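Local coordinates for beta-lactamase YbxI (Bacillus subtilis, PDB 5E2F), which probably hydrolyses the amide bond of beta-lactam antibiotics, as a class D serine beta-lactamase, at residues T180-L185 / W229-I234. Sequence-based numbering, arbitrary orientation.
Sequences TFLEKL and WFVGFI
Leu182 and Phe233 carry most of this contact, in which one turn of helix 175-186 rests on strand 228-236 through apolar side chains, with no hydrogen bond between 180-185 and 229-234. The Leu182 side chain drops from the helix toward the strand, and its CD1 meets Val231 CB at 3.5 Å, the two side chains lying roughly at right angles. That methyl also sits 3.8 Å from the backbone N of Gly232, the residue whose CA is nearest that of Leu182. Gly232 has a strand conformation that side-chain-bearing residues rarely adopt, because CB would crowd the preceding carbonyl O. The second apolar patch is the far end of the Phe233 ring. With CG turned anti to its own carbonyl carbon (chi1 -37°), the far end of the ring comes to lie beside the helix, although the first side-chain bond is not aimed at it. Leu185 CD2 approaches the rim of the ring close to its plane, 3.8 Å from CZ, while Leu182 CB lies 3.9 Å from CE1.

This is the central antiparallel sheet of the penicillin-binding protein and serine beta-lactamase fold, with a helix layer on each side. Phe230 points to the other face, against helix 251-264, whereas Val231 is directed toward helix 175-186 and the Phe233 ring reaches it at its far end. The axes of helix and strand approach to 9.0 Å and run at 32° to each other. On the neighbouring strand 239-247, Val242 extends the surface Leu182 rests on, and Val244 packs beside Val231.

A polar atom also meets the ring: Leu182 O faces the Phe233 edge, 3.1 Å from CE1, where the slightly positive ring hydrogens would suit a carbonyl oxygen.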
ATOM      1  N   THR A 180       9.366   4.767  -3.868  1.00 14.59           N
ATOM      2  CA  THR A 180      10.453   5.301  -3.046  1.00 15.31           C
ATOM      3  C   THR A 180      10.151   5.114  -1.568  1.00 14.82           C
ATOM      4  O   THR A 180      11.028   4.736  -0.783  1.00 15.94           O
ATOM      5  CB  THR A 180      10.639   6.780  -3.383  1.00 17.05           C
ATOM      6  OG1 THR A 180      11.078   6.869  -4.750  1.00 20.41           O
ATOM      7  CG2 THR A 180      11.623   7.455  -2.432  1.00 20.60           C
ATOM      8  N   PHE A 181       8.916   5.384  -1.174  1.00 14.12           N
ATOM      9  CA  PHE A 181       8.521   5.210   0.216  1.00 14.03           C
ATOM     10  C   PHE A 181       8.613   3.744   0.639  1.00 12.71           C
ATOM     11  O   PHE A 181       9.148   3.422   1.706  1.00 14.49           O
ATOM     12  CB  PHE A 181       7.089   5.720   0.388  1.00 14.38           C
ATOM     13  CG  PHE A 181       6.552   5.492   1.757  1.00 14.49           C
ATOM     14  CD1 PHE A 181       6.873   6.341   2.792  1.00 16.26           C
ATOM     15  CD2 PHE A 181       5.771   4.394   2.019  1.00 17.06           C
ATOM     16  CE1 PHE A 181       6.403   6.116   4.065  1.00 20.92           C
ATOM     17  CE2 PHE A 181       5.291   4.152   3.311  1.00 19.48           C
ATOM     18  CZ  PHE A 181       5.615   5.019   4.324  1.00 20.39           C
ATOM     19  N   LEU A 182       8.101   2.840  -0.199  1.00 13.34           N
ATOM     20  CA  LEU A 182       8.073   1.425   0.159  1.00 13.27           C
ATOM     21  C   LEU A 182       9.464   0.810   0.172  1.00 13.50           C
ATOM     22  O   LEU A 182       9.726  -0.105   0.968  1.00 14.52           O
ATOM     23  CB  LEU A 182       7.129   0.661  -0.773  1.00 12.92           C
ATOM     24  CG  LEU A 182       5.662   1.037  -0.576  1.00 14.77           C
ATOM     25  CD1 LEU A 182       4.847   0.479  -1.740  1.00 17.72           C
ATOM     26  CD2 LEU A 182       5.150   0.458   0.766  1.00 16.60           C
ATOM     27  N   GLU A 183      10.383   1.299  -0.667  0.56 13.64           N
ATOM     28  CA  GLU A 183      11.752   0.803  -0.574  0.56 14.15           C
ATOM     29  C   GLU A 183      12.353   1.147   0.777  0.56 14.60           C
ATOM     30  O   GLU A 183      13.026   0.313   1.399  0.56 16.30           O
ATOM     31  CB  GLU A 183      12.632   1.370  -1.692  0.56 15.05           C
ATOM     32  CG  GLU A 183      14.115   1.009  -1.492  0.56 19.35           C
ATOM     33  CD  GLU A 183      15.083   1.744  -2.428  0.56 25.17           C
ATOM     34  OE1 GLU A 183      14.745   2.843  -2.927  0.56 28.02           O
ATOM     35  OE2 GLU A 183      16.195   1.222  -2.656  0.56 25.88           O
ATOM     36  N   LYS A 184      12.097   2.366   1.256  0.56 14.52           N
ATOM     37  CA  LYS A 184      12.595   2.742   2.570  0.56 15.30           C
ATOM     38  C   LYS A 184      11.959   1.896   3.665  0.56 15.42           C
ATOM     39  O   LYS A 184      12.617   1.553   4.649  0.56 16.62           O
ATOM     40  CB  LYS A 184      12.367   4.228   2.811  0.56 15.43           C
ATOM     41  CG  LYS A 184      13.285   5.115   1.977  0.56 18.84           C
ATOM     42  CD  LYS A 184      13.122   6.596   2.278  0.56 22.24           C
ATOM     43  CE  LYS A 184      11.857   7.157   1.671  0.56 24.28           C
ATOM     44  NZ  LYS A 184      11.897   8.660   1.663  0.56 29.00           N
ATOM     45  N   LEU A 185      10.684   1.536   3.518  1.00 15.33           N
ATOM     46  CA  LEU A 185      10.079   0.622   4.494  1.00 15.76           C
ATOM     47  C   LEU A 185      10.712  -0.771   4.434  1.00 16.00           C
ATOM     48  O   LEU A 185      11.026  -1.356   5.484  1.00 17.27           O
ATOM     49  CB  LEU A 185       8.558   0.543   4.286  1.00 14.11           C
ATOM     50  CG  LEU A 185       7.784  -0.455   5.141  1.00 13.63           C
ATOM     51  CD1 LEU A 185       7.939  -0.175   6.636  1.00 15.65           C
ATOM     52  CD2 LEU A 185       6.314  -0.395   4.744  1.00 14.77           C
ATOM     53  N   TRP A 229      -4.911   0.384  -6.954  1.00 10.69           N
ATOM     54  CA  TRP A 229      -3.515   0.234  -6.592  1.00 10.35           C
ATOM     55  C   TRP A 229      -3.306  -1.133  -5.958  1.00 11.17           C
ATOM     56  O   TRP A 229      -4.187  -1.668  -5.265  1.00 11.23           O
ATOM     57  CB  TRP A 229      -3.181   1.187  -5.464  1.00 11.72           C
ATOM     58  CG  TRP A 229      -3.214   2.662  -5.713  1.00 11.46           C
ATOM     59  CD1 TRP A 229      -4.265   3.514  -5.489  1.00 11.53           C
ATOM     60  CD2 TRP A 229      -2.093   3.484  -6.094  1.00 10.99           C
ATOM     61  NE1 TRP A 229      -3.868   4.817  -5.733  1.00 12.57           N
ATOM     62  CE2 TRP A 229      -2.536   4.826  -6.075  1.00 11.97           C
ATOM     63  CE3 TRP A 229      -0.753   3.216  -6.413  1.00 11.70           C
ATOM     64  CZ2 TRP A 229      -1.691   5.902  -6.366  1.00 13.07           C
ATOM     65  CZ3 TRP A 229       0.083   4.295  -6.716  1.00 13.26           C
ATOM     66  CH2 TRP A 229      -0.393   5.619  -6.697  1.00 13.76           C
ATOM     67  N   PHE A 230      -2.098  -1.667  -6.135  1.00 11.06           N
ATOM     68  CA  PHE A 230      -1.618  -2.747  -5.276  1.00 10.63           C
ATOM     69  C   PHE A 230      -0.131  -2.504  -5.114  1.00 10.81           C
ATOM     70  O   PHE A 230       0.593  -2.446  -6.110  1.00 11.53           O
ATOM     71  CB  PHE A 230      -1.925  -4.130  -5.877  1.00 11.27           C
ATOM     72  CG  PHE A 230      -1.492  -5.281  -4.997  1.00 10.85           C
ATOM     73  CD1 PHE A 230      -2.033  -5.451  -3.718  1.00 11.95           C
ATOM     74  CD2 PHE A 230      -0.560  -6.209  -5.440  1.00 11.72           C
ATOM     75  CE1 PHE A 230      -1.674  -6.523  -2.913  1.00 13.31           C
ATOM     76  CE2 PHE A 230      -0.187  -7.286  -4.640  1.00 13.34           C
ATOM     77  CZ  PHE A 230      -0.736  -7.448  -3.386  1.00 13.63           C
ATOM     78  N   VAL A 231       0.322  -2.286  -3.877  1.00 11.38           N
ATOM     79  CA  VAL A 231       1.698  -1.852  -3.626  1.00 10.69           C
ATOM     80  C   VAL A 231       2.275  -2.730  -2.535  1.00 10.39           C
ATOM     81  O   VAL A 231       1.566  -3.143  -1.620  1.00 12.10           O
ATOM     82  CB  VAL A 231       1.760  -0.349  -3.248  1.00 11.53           C
ATOM     83  CG1 VAL A 231       1.062   0.493  -4.313  1.00 13.30           C
ATOM     84  CG2 VAL A 231       1.158  -0.057  -1.881  1.00 12.55           C
ATOM     85  N   GLY A 232       3.565  -3.016  -2.610  1.00 11.24           N
ATOM     86  CA  GLY A 232       4.109  -3.889  -1.580  1.00 13.02           C
ATOM     87  C   GLY A 232       5.472  -4.437  -1.953  1.00 11.78           C
ATOM     88  O   GLY A 232       6.274  -3.766  -2.633  1.00 12.71           O
ATOM     89  N   PHE A 233       5.722  -5.663  -1.483  1.00 12.80           N
ATOM     90  CA  PHE A 233       7.025  -6.286  -1.632  1.00 14.45           C
ATOM     91  C   PHE A 233       6.836  -7.776  -1.777  1.00 13.91           C
ATOM     92  O   PHE A 233       5.877  -8.351  -1.265  1.00 18.61           O
ATOM     93  CB  PHE A 233       7.866  -6.278  -0.324  1.00 21.74           C
ATOM     94  CG  PHE A 233       7.735  -5.056   0.512  1.00 17.96           C
ATOM     95  CD1 PHE A 233       8.268  -3.894   0.065  1.00 23.63           C
ATOM     96  CD2 PHE A 233       7.072  -5.064   1.741  1.00 23.24           C
ATOM     97  CE1 PHE A 233       8.168  -2.764   0.755  1.00 24.45           C
ATOM     98  CE2 PHE A 233       6.956  -3.858   2.477  1.00 20.91           C
ATOM     99  CZ  PHE A 233       7.500  -2.721   1.942  1.00 19.64           C
ATOM    100  N   ILE A 234       7.779  -8.416  -2.434  1.00 13.09           N
ATOM    101  CA  ILE A 234       7.827  -9.863  -2.421  1.00 14.96           C
ATOM    102  C   ILE A 234       9.220 -10.281  -1.991  1.00 15.50           C
ATOM    103  O   ILE A 234      10.220  -9.773  -2.523  1.00 15.90           O
ATOM    104  CB  ILE A 234       7.402 -10.492  -3.756  1.00 15.12           C
ATOM    105  CG1 ILE A 234       7.498 -12.014  -3.637  1.00 18.39           C
ATOM    106  CG2 ILE A 234       8.208  -9.933  -4.936  1.00 15.43           C
ATOM    107  CD1 ILE A 234       6.613 -12.750  -4.549  1.00 19.34           C
TER